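Local coordinates for G protein alpha subunit (Entamoeba histolytica, PDB 4FID), which binds guanine nucleotides as the alpha subunit of a heterotrimeric G protein and probably relays signals from membrane receptors by cycling between GDP and GTP, at residues T192-Y197 against D239-K244; L232-K237 against N305-T310. All blocks are in the same frame, centred on the assembly; numbering follows the deposited sequence.

Contact 1 (T192-Y197 against D239-K244). With GDP (guanosine-5'-diphosphate), chain C.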
loop_
_atom_site.group_PDB
_atom_site.type_symbol
_atom_site.label_atom_id
_atom_site.label_comp_id
_atom_site.label_asym_id
_atom_site.label_seq_id
_atom_site.Cartn_x
_atom_site.Cartn_y
_atom_site.Cartn_z
ATOM N N THR A 192 -4.522 -6.751 -0.498
ATOM C CA THR A 192 -3.354 -7.365 -1.102
ATOM C C THR A 192 -2.819 -6.513 -2.265
ATOM O O THR A 192 -3.560 -5.806 -2.953
ATOM C CB THR A 192 -3.629 -8.832 -1.544
ATOM O OG1 THR A 192 -2.391 -9.487 -1.881
ATOM C CG2 THR A 192 -4.586 -8.873 -2.750
ATOM N N SER A 193 -1.513 -6.568 -2.451
ATOM C CA SER A 193 -0.850 -5.803 -3.475
ATOM C C SER A 193 -0.847 -6.619 -4.747
ATOM O O SER A 193 -0.380 -7.753 -4.760
ATOM C CB SER A 193 0.589 -5.529 -3.041
ATOM O OG SER A 193 1.255 -4.699 -3.974
ATOM N N LEU A 194 -1.358 -6.040 -5.826
ATOM C CA LEU A 194 -1.327 -6.730 -7.105
ATOM C C LEU A 194 0.089 -6.744 -7.651
ATOM O O LEU A 194 0.473 -7.658 -8.379
ATOM C CB LEU A 194 -2.273 -6.069 -8.106
ATOM C CG LEU A 194 -3.750 -6.459 -7.985
ATOM C CD1 LEU A 194 -4.613 -5.550 -8.840
ATOM C CD2 LEU A 194 -3.904 -7.905 -8.402
ATOM N N ALA A 195 0.875 -5.734 -7.300
ATOM C CA ALA A 195 2.179 -5.602 -7.937
ATOM C C ALA A 195 3.243 -6.565 -7.382
ATOM O O ALA A 195 4.388 -6.540 -7.823
ATOM C CB ALA A 195 2.657 -4.157 -7.898
ATOM N N GLU A 196 2.855 -7.421 -6.438
ATOM C CA GLU A 196 3.787 -8.349 -5.810
ATOM C C GLU A 196 3.797 -9.717 -6.482
ATOM O O GLU A 196 4.447 -10.639 -5.986
ATOM C CB GLU A 196 3.475 -8.514 -4.312
ATOM C CG GLU A 196 2.219 -9.363 -4.036
ATOM C CD GLU A 196 1.916 -9.602 -2.539
ATOM O OE1 GLU A 196 2.450 -8.878 -1.659
ATOM O OE2 GLU A 196 1.117 -10.520 -2.253
ATOM N N TYR A 197 3.087 -9.862 -7.598
ATOM C CA TYR A 197 3.001 -11.169 -8.266
ATOM C C TYR A 197 4.359 -11.784 -8.645
ATOM O O TYR A 197 4.458 -12.985 -8.824
ATOM C CB TYR A 197 2.101 -11.109 -9.505
ATOM C CG TYR A 197 2.645 -10.227 -10.594
ATOM C CD1 TYR A 197 3.520 -10.728 -11.550
ATOM C CD2 TYR A 197 2.296 -8.881 -10.659
ATOM C CE1 TYR A 197 4.030 -9.915 -12.548
ATOM C CE2 TYR A 197 2.795 -8.062 -11.652
ATOM C CZ TYR A 197 3.655 -8.589 -12.591
ATOM O OH TYR A 197 4.138 -7.772 -13.572
ATOM N N ASP A 239 -2.754 0.749 -10.035
ATOM C CA ASP A 239 -1.908 1.640 -10.844
ATOM C C ASP A 239 -0.518 1.043 -11.101
ATOM O O ASP A 239 -0.075 0.949 -12.264
ATOM C CB ASP A 239 -1.801 3.057 -10.217
ATOM C CG ASP A 239 -1.424 3.038 -8.706
ATOM O OD1 ASP A 239 -1.826 2.103 -7.964
ATOM O OD2 ASP A 239 -0.735 3.992 -8.262
ATOM N N LEU A 240 0.146 0.623 -10.016
ATOM C CA LEU A 240 1.484 0.046 -10.077
ATOM C C LEU A 240 1.466 -1.226 -10.887
ATOM O O LEU A 240 2.394 -1.508 -11.643
ATOM C CB LEU A 240 2.021 -0.238 -8.676
ATOM C CG LEU A 240 2.292 1.033 -7.859
ATOM C CD1 LEU A 240 2.879 0.716 -6.475
ATOM C CD2 LEU A 240 3.214 1.976 -8.655
ATOM N N PHE A 241 0.393 -1.988 -10.734
ATOM C CA PHE A 241 0.254 -3.246 -11.443
ATOM C C PHE A 241 0.136 -3.070 -12.975
ATOM O O PHE A 241 0.796 -3.774 -13.723
ATOM C CB PHE A 241 -0.929 -4.014 -10.854
ATOM C CG PHE A 241 -1.221 -5.313 -11.540
ATOM C CD1 PHE A 241 -0.357 -6.388 -11.407
ATOM C CD2 PHE A 241 -2.385 -5.462 -12.299
ATOM C CE1 PHE A 241 -0.640 -7.613 -12.042
ATOM C CE2 PHE A 241 -2.677 -6.668 -12.942
ATOM C CZ PHE A 241 -1.799 -7.748 -12.812
ATOM N N GLU A 242 -0.698 -2.129 -13.425
ATOM C CA GLU A 242 -0.857 -1.814 -14.855
ATOM C C GLU A 242 0.511 -1.627 -15.490
ATOM O O GLU A 242 0.854 -2.265 -16.480
ATOM C CB GLU A 242 -1.626 -0.492 -15.030
ATOM C CG GLU A 242 -3.005 -0.581 -15.684
ATOM C CD GLU A 242 -3.219 0.451 -16.818
ATOM O OE1 GLU A 242 -3.044 1.676 -16.588
ATOM O OE2 GLU A 242 -3.570 0.025 -17.945
ATOM N N GLU A 243 1.278 -0.718 -14.897
ATOM C CA GLU A 243 2.567 -0.292 -15.407
ATOM C C GLU A 243 3.569 -1.442 -15.351
ATOM O O GLU A 243 4.286 -1.716 -16.327
ATOM C CB GLU A 243 3.062 0.910 -14.589
ATOM C CG GLU A 243 4.474 1.375 -14.925
ATOM C CD GLU A 243 4.622 1.841 -16.375
ATOM O OE1 GLU A 243 3.937 2.818 -16.773
ATOM O OE2 GLU A 243 5.430 1.234 -17.115
ATOM N N LYS A 244 3.606 -2.125 -14.210
ATOM C CA LYS A 244 4.577 -3.190 -13.992
ATOM C C LYS A 244 4.424 -4.303 -15.016
ATOM O O LYS A 244 5.403 -4.919 -15.422
ATOM C CB LYS A 244 4.432 -3.747 -12.596
ATOM C CG LYS A 244 5.431 -4.814 -12.265
ATOM C CD LYS A 244 5.546 -4.928 -10.772
ATOM C CE LYS A 244 6.722 -5.792 -10.369
ATOM N NZ LYS A 244 6.673 -6.014 -8.909
HETATM P PB GDP C . 1.116 -1.948 5.467
HETATM O O1B GDP C . 1.387 -1.066 6.660
HETATM O O2B GDP C . 1.994 -3.174 5.549
HETATM O O3B GDP C . -0.337 -2.351 5.523
HETATM O O3A GDP C . 1.428 -1.196 4.056
HETATM P PA GDP C . 1.636 0.410 3.888
HETATM O O1A GDP C . 0.316 1.151 3.935
HETATM O O2A GDP C . 2.586 0.960 4.937
HETATM O "O5'" GDP C . 2.331 0.556 2.433
HETATM C "C5'" GDP C . 3.606 1.194 2.306
HETATM C "C4'" GDP C . 3.768 1.940 0.973
HETATM O "O4'" GDP C . 2.860 1.474 -0.034
HETATM C "C3'" GDP C . 3.553 3.448 1.113
HETATM O "O3'" GDP C . 4.718 4.150 0.633
HETATM C "C2'" GDP C . 2.323 3.749 0.267
HETATM O "O2'" GDP C . 2.398 5.056 -0.331
HETATM C "C1'" GDP C . 2.321 2.596 -0.741
HETATM N N9 GDP C . 0.969 2.314 -1.309
HETATM C C8 GDP C . -0.102 1.770 -0.691
HETATM N N7 GDP C . -1.161 1.664 -1.540
HETATM C C5 GDP C . -0.771 2.145 -2.735
HETATM C C6 GDP C . -1.381 2.342 -4.076
HETATM O O6 GDP C . -2.560 2.014 -4.304
HETATM N N1 GDP C . -0.637 2.889 -5.043
HETATM C C2 GDP C . 0.647 3.248 -4.840
HETATM N N2 GDP C . 1.341 3.782 -5.870
HETATM N N3 GDP C . 1.276 3.099 -3.645
HETATM C C4 GDP C . 0.631 2.565 -2.579
#
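F241 meets both L194 and Y197 with its phenyl ring. L194 approaches with its root: CB lies 3.7 Å from F241 CG, and the branch end CD1 brushes F241 CD2. At the CE1 corner of the phenyl ring Y197 crosses F241 at about a right angle, the two ring planes 89° apart and their centroids 5.5 Å from each other. The CD2-CE2 side of the tyrosine does the touching, with Y197 CD2 3.5 Å from F241 CE1 and lying at the edge of the phenyl ring, near its plane. Y197 CG is tucked between its own backbone N and carbonyl carbon (chi1 65°), which turns the ring toward F241 and K244.

K244 runs past Y197 in the opposite direction, its CG 3.5 Å from Y197 OH. With CG anti to the backbone N (chi1 -178°) and the rest of the chain extended, K244 delivers NZ to the backbone carbonyl of A195; NZ to A195 O is 2.6 Å, and the donor sits nearly in line with the C=O bond. The same ammonium forms a salt bridge with D198, so the turn is gripped at two points. The tyrosine hydroxyl is bonded to the backbone O of V248. The methyl of A195 rests 4.0 Å from L240 CB and next to K244 CD, while L240 CD1 reaches the guanine amino group. One residue earlier, D239 holds the base through its carboxylate, OD2 accepting from GDP N2 at 3.2 Å.

The contact thus seats the loop that leaves the end of strand 187-193 on the first turns of helix 238-247. I270 of helix 263-275 packs on both L194 and F241, and L194 also touches L235 of the adjacent strand 230-236.

Contact 2 (L232-K237 against N305-T310). With GDP (guanosine-5'-diphosphate), chain C.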
loop_
_atom_site.group_PDB
_atom_site.type_symbol
_atom_site.label_atom_id
_atom_site.label_comp_id
_atom_site.label_asym_id
_atom_site.label_seq_id
_atom_site.Cartn_x
_atom_site.Cartn_y
_atom_site.Cartn_z
ATOM N N LEU A 232 -14.440 -8.905 2.183
ATOM C CA LEU A 232 -14.117 -8.073 1.034
ATOM C C LEU A 232 -12.643 -8.209 0.743
ATOM O O LEU A 232 -11.844 -8.390 1.661
ATOM C CB LEU A 232 -14.403 -6.597 1.346
ATOM C CG LEU A 232 -15.816 -6.067 1.090
ATOM C CD1 LEU A 232 -16.849 -6.947 1.797
ATOM C CD2 LEU A 232 -15.958 -4.587 1.497
ATOM N N ILE A 233 -12.264 -8.090 -0.523
ATOM C CA ILE A 233 -10.855 -8.075 -0.871
ATOM C C ILE A 233 -10.558 -6.820 -1.645
ATOM O O ILE A 233 -11.218 -6.549 -2.643
ATOM C CB ILE A 233 -10.463 -9.270 -1.747
ATOM C CG1 ILE A 233 -10.610 -10.563 -0.975
ATOM C CG2 ILE A 233 -9.010 -9.152 -2.199
ATOM C CD1 ILE A 233 -10.139 -11.743 -1.771
ATOM N N PHE A 234 -9.566 -6.058 -1.201
ATOM C CA PHE A 234 -9.110 -4.915 -1.982
ATOM C C PHE A 234 -7.850 -5.339 -2.696
ATOM O O PHE A 234 -6.825 -5.611 -2.078
ATOM C CB PHE A 234 -8.819 -3.675 -1.118
ATOM C CG PHE A 234 -10.050 -2.979 -0.576
ATOM C CD1 PHE A 234 -11.328 -3.423 -0.891
ATOM C CD2 PHE A 234 -9.916 -1.871 0.261
ATOM C CE1 PHE A 234 -12.460 -2.782 -0.376
ATOM C CE2 PHE A 234 -11.029 -1.217 0.775
ATOM C CZ PHE A 234 -12.313 -1.678 0.453
ATOM N N LEU A 235 -7.937 -5.424 -4.006
ATOM C CA LEU A 235 -6.779 -5.735 -4.812
ATOM C C LEU A 235 -6.094 -4.407 -5.058
ATOM O O LEU A 235 -6.466 -3.639 -5.951
ATOM C CB LEU A 235 -7.229 -6.396 -6.113
ATOM C CG LEU A 235 -8.061 -7.648 -5.794
ATOM C CD1 LEU A 235 -9.017 -8.027 -6.943
ATOM C CD2 LEU A 235 -7.154 -8.811 -5.433
ATOM N N ASN A 236 -5.093 -4.129 -4.246
ATOM C CA ASN A 236 -4.547 -2.788 -4.173
ATOM C C ASN A 236 -3.353 -2.577 -5.088
ATOM O O ASN A 236 -2.715 -3.548 -5.554
ATOM C CB ASN A 236 -4.158 -2.476 -2.734
ATOM C CG ASN A 236 -3.931 -1.010 -2.505
ATOM O OD1 ASN A 236 -4.684 -0.170 -3.007
ATOM N ND2 ASN A 236 -2.897 -0.686 -1.722
ATOM N N LYS A 237 -3.069 -1.305 -5.351
ATOM C CA LYS A 237 -1.956 -0.908 -6.213
ATOM C C LYS A 237 -2.216 -1.258 -7.662
ATOM O O LYS A 237 -1.304 -1.658 -8.378
ATOM C CB LYS A 237 -0.634 -1.516 -5.734
ATOM C CG LYS A 237 -0.327 -1.182 -4.250
ATOM C CD LYS A 237 1.098 -1.579 -3.874
ATOM C CE LYS A 237 1.480 -1.080 -2.492
ATOM N NZ LYS A 237 2.844 -1.521 -2.108
ATOM N N ASN A 305 -12.801 -5.729 -5.205
ATOM C CA ASN A 305 -12.651 -4.505 -5.971
ATOM C C ASN A 305 -11.202 -4.134 -6.055
ATOM O O ASN A 305 -10.473 -4.234 -5.076
ATOM C CB ASN A 305 -13.443 -3.363 -5.346
ATOM C CG ASN A 305 -14.083 -2.448 -6.396
ATOM O OD1 ASN A 305 -13.430 -1.576 -6.951
ATOM N ND2 ASN A 305 -15.370 -2.641 -6.647
ATOM N N PRO A 306 -10.760 -3.712 -7.237
ATOM C CA PRO A 306 -9.383 -3.229 -7.264
ATOM C C PRO A 306 -9.348 -1.818 -6.687
ATOM O O PRO A 306 -10.357 -1.095 -6.703
ATOM C CB PRO A 306 -9.028 -3.241 -8.760
ATOM C CG PRO A 306 -10.341 -3.576 -9.506
ATOM C CD PRO A 306 -11.454 -3.480 -8.514
ATOM N N THR A 307 -8.197 -1.443 -6.149
ATOM C CA THR A 307 -8.044 -0.129 -5.560
ATOM C C THR A 307 -6.677 0.506 -5.832
ATOM O O THR A 307 -5.660 -0.174 -6.138
ATOM C CB THR A 307 -8.275 -0.171 -4.033
ATOM O OG1 THR A 307 -7.157 -0.790 -3.391
ATOM C CG2 THR A 307 -9.536 -0.946 -3.695
ATOM N N ASN A 308 -6.680 1.829 -5.732
ATOM C CA ASN A 308 -5.464 2.615 -5.735
ATOM C C ASN A 308 -5.476 3.495 -4.477
ATOM O O ASN A 308 -6.010 4.606 -4.469
ATOM C CB ASN A 308 -5.320 3.404 -7.043
ATOM C CG ASN A 308 -4.125 4.359 -7.031
ATOM O OD1 ASN A 308 -3.291 4.333 -6.112
ATOM N ND2 ASN A 308 -4.036 5.215 -8.059
ATOM N N ALA A 309 -4.904 2.946 -3.407
ATOM C CA ALA A 309 -4.904 3.557 -2.076
ATOM C C ALA A 309 -4.304 4.979 -1.969
ATOM O O ALA A 309 -4.594 5.709 -1.024
ATOM C CB ALA A 309 -4.224 2.616 -1.077
ATOM N N THR A 310 -3.456 5.369 -2.909
ATOM C CA THR A 310 -2.875 6.705 -2.873
ATOM C C THR A 310 -3.764 7.719 -3.588
ATOM O O THR A 310 -3.376 8.869 -3.757
ATOM C CB THR A 310 -1.483 6.737 -3.511
ATOM O OG1 THR A 310 -1.584 6.308 -4.871
ATOM C CG2 THR A 310 -0.546 5.817 -2.765
HETATM P PB GDP C . 1.116 -1.948 5.467
HETATM O O1B GDP C . 1.387 -1.066 6.660
HETATM O O2B GDP C . 1.994 -3.174 5.549
HETATM O O3B GDP C . -0.337 -2.351 5.523
HETATM O O3A GDP C . 1.428 -1.196 4.056
HETATM P PA GDP C . 1.636 0.410 3.888
HETATM O O1A GDP C . 0.316 1.151 3.935
HETATM O O2A GDP C . 2.586 0.960 4.937
HETATM O "O5'" GDP C . 2.331 0.556 2.433
HETATM C "C5'" GDP C . 3.606 1.194 2.306
HETATM C "C4'" GDP C . 3.768 1.940 0.973
HETATM O "O4'" GDP C . 2.860 1.474 -0.034
HETATM C "C3'" GDP C . 3.553 3.448 1.113
HETATM O "O3'" GDP C . 4.718 4.150 0.633
HETATM C "C2'" GDP C . 2.323 3.749 0.267
HETATM O "O2'" GDP C . 2.398 5.056 -0.331
HETATM C "C1'" GDP C . 2.321 2.596 -0.741
HETATM N N9 GDP C . 0.969 2.314 -1.309
HETATM C C8 GDP C . -0.102 1.770 -0.691
HETATM N N7 GDP C . -1.161 1.664 -1.540
HETATM C C5 GDP C . -0.771 2.145 -2.735
HETATM C C6 GDP C . -1.381 2.342 -4.076
HETATM O O6 GDP C . -2.560 2.014 -4.304
HETATM N N1 GDP C . -0.637 2.889 -5.043
HETATM C C2 GDP C . 0.647 3.248 -4.840
HETATM N N2 GDP C . 1.341 3.782 -5.870
HETATM N N3 GDP C . 1.276 3.099 -3.645
HETATM C C4 GDP C . 0.631 2.565 -2.579
#
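T307 meets N236 and F234 through the two branches of its side chain. Its OG1, placed between the backbone N and the carbonyl carbon (chi1 73°), donates to N236 OD1 at 2.6 Å. The methyl CG2 approaches F234 obliquely, 4.2 Å from the ring centroid, in an off-centre CH-pi contact.

N236 works with both ends of its amide. OD1 takes a second bond, from A309 N at 3.1 Å, in the carbonyl plane and on a lone pair. Two donors thus fix the rotation of the amide and turn ND2 to the base, where it donates to GDP N7 at 2.9 Å; ND2 is also bonded to S16 O.

N305 contributes mainly its backbone: its N bonds I233 O, and its O receives L235 N at 3.0 Å. T307 N continues the ladder to L235 O, 2.8 Å away, while the side-chain amide of N305 turns off, its ND2 bonded to N284 OD1.

Beyond the parallel strands, the backbone N of A309 lies 2.7 Å from GDP O6 in a weak hydrogen bond, and the chain of K237 extends along the base. This is the guanine-specificity site of the G-alpha and Ras-like fold, its NKxD motif beginning at N236 and the loop after strand 301-307 carrying A309.

The two contacts lie side by side, centres 10 Å apart, and both reach GDP. They share one mixed sheet, in which strands 187-193, 230-236 and 301-307 are consecutive parallel neighbours. Their segments alternate along the chain: 192-197, then 232-237, which runs almost directly into 239-244, and finally 305-310. Probable backbone hydrogen bonds join T192 O to N236 N and L194 N to N236 O, tying the end of strand 187-193 and the residue after it to the end of strand 230-236. Three separate parts of the sequence thereby converge at the C-terminal ends of these strands, where the Ras-like domain forms its guanine pocket.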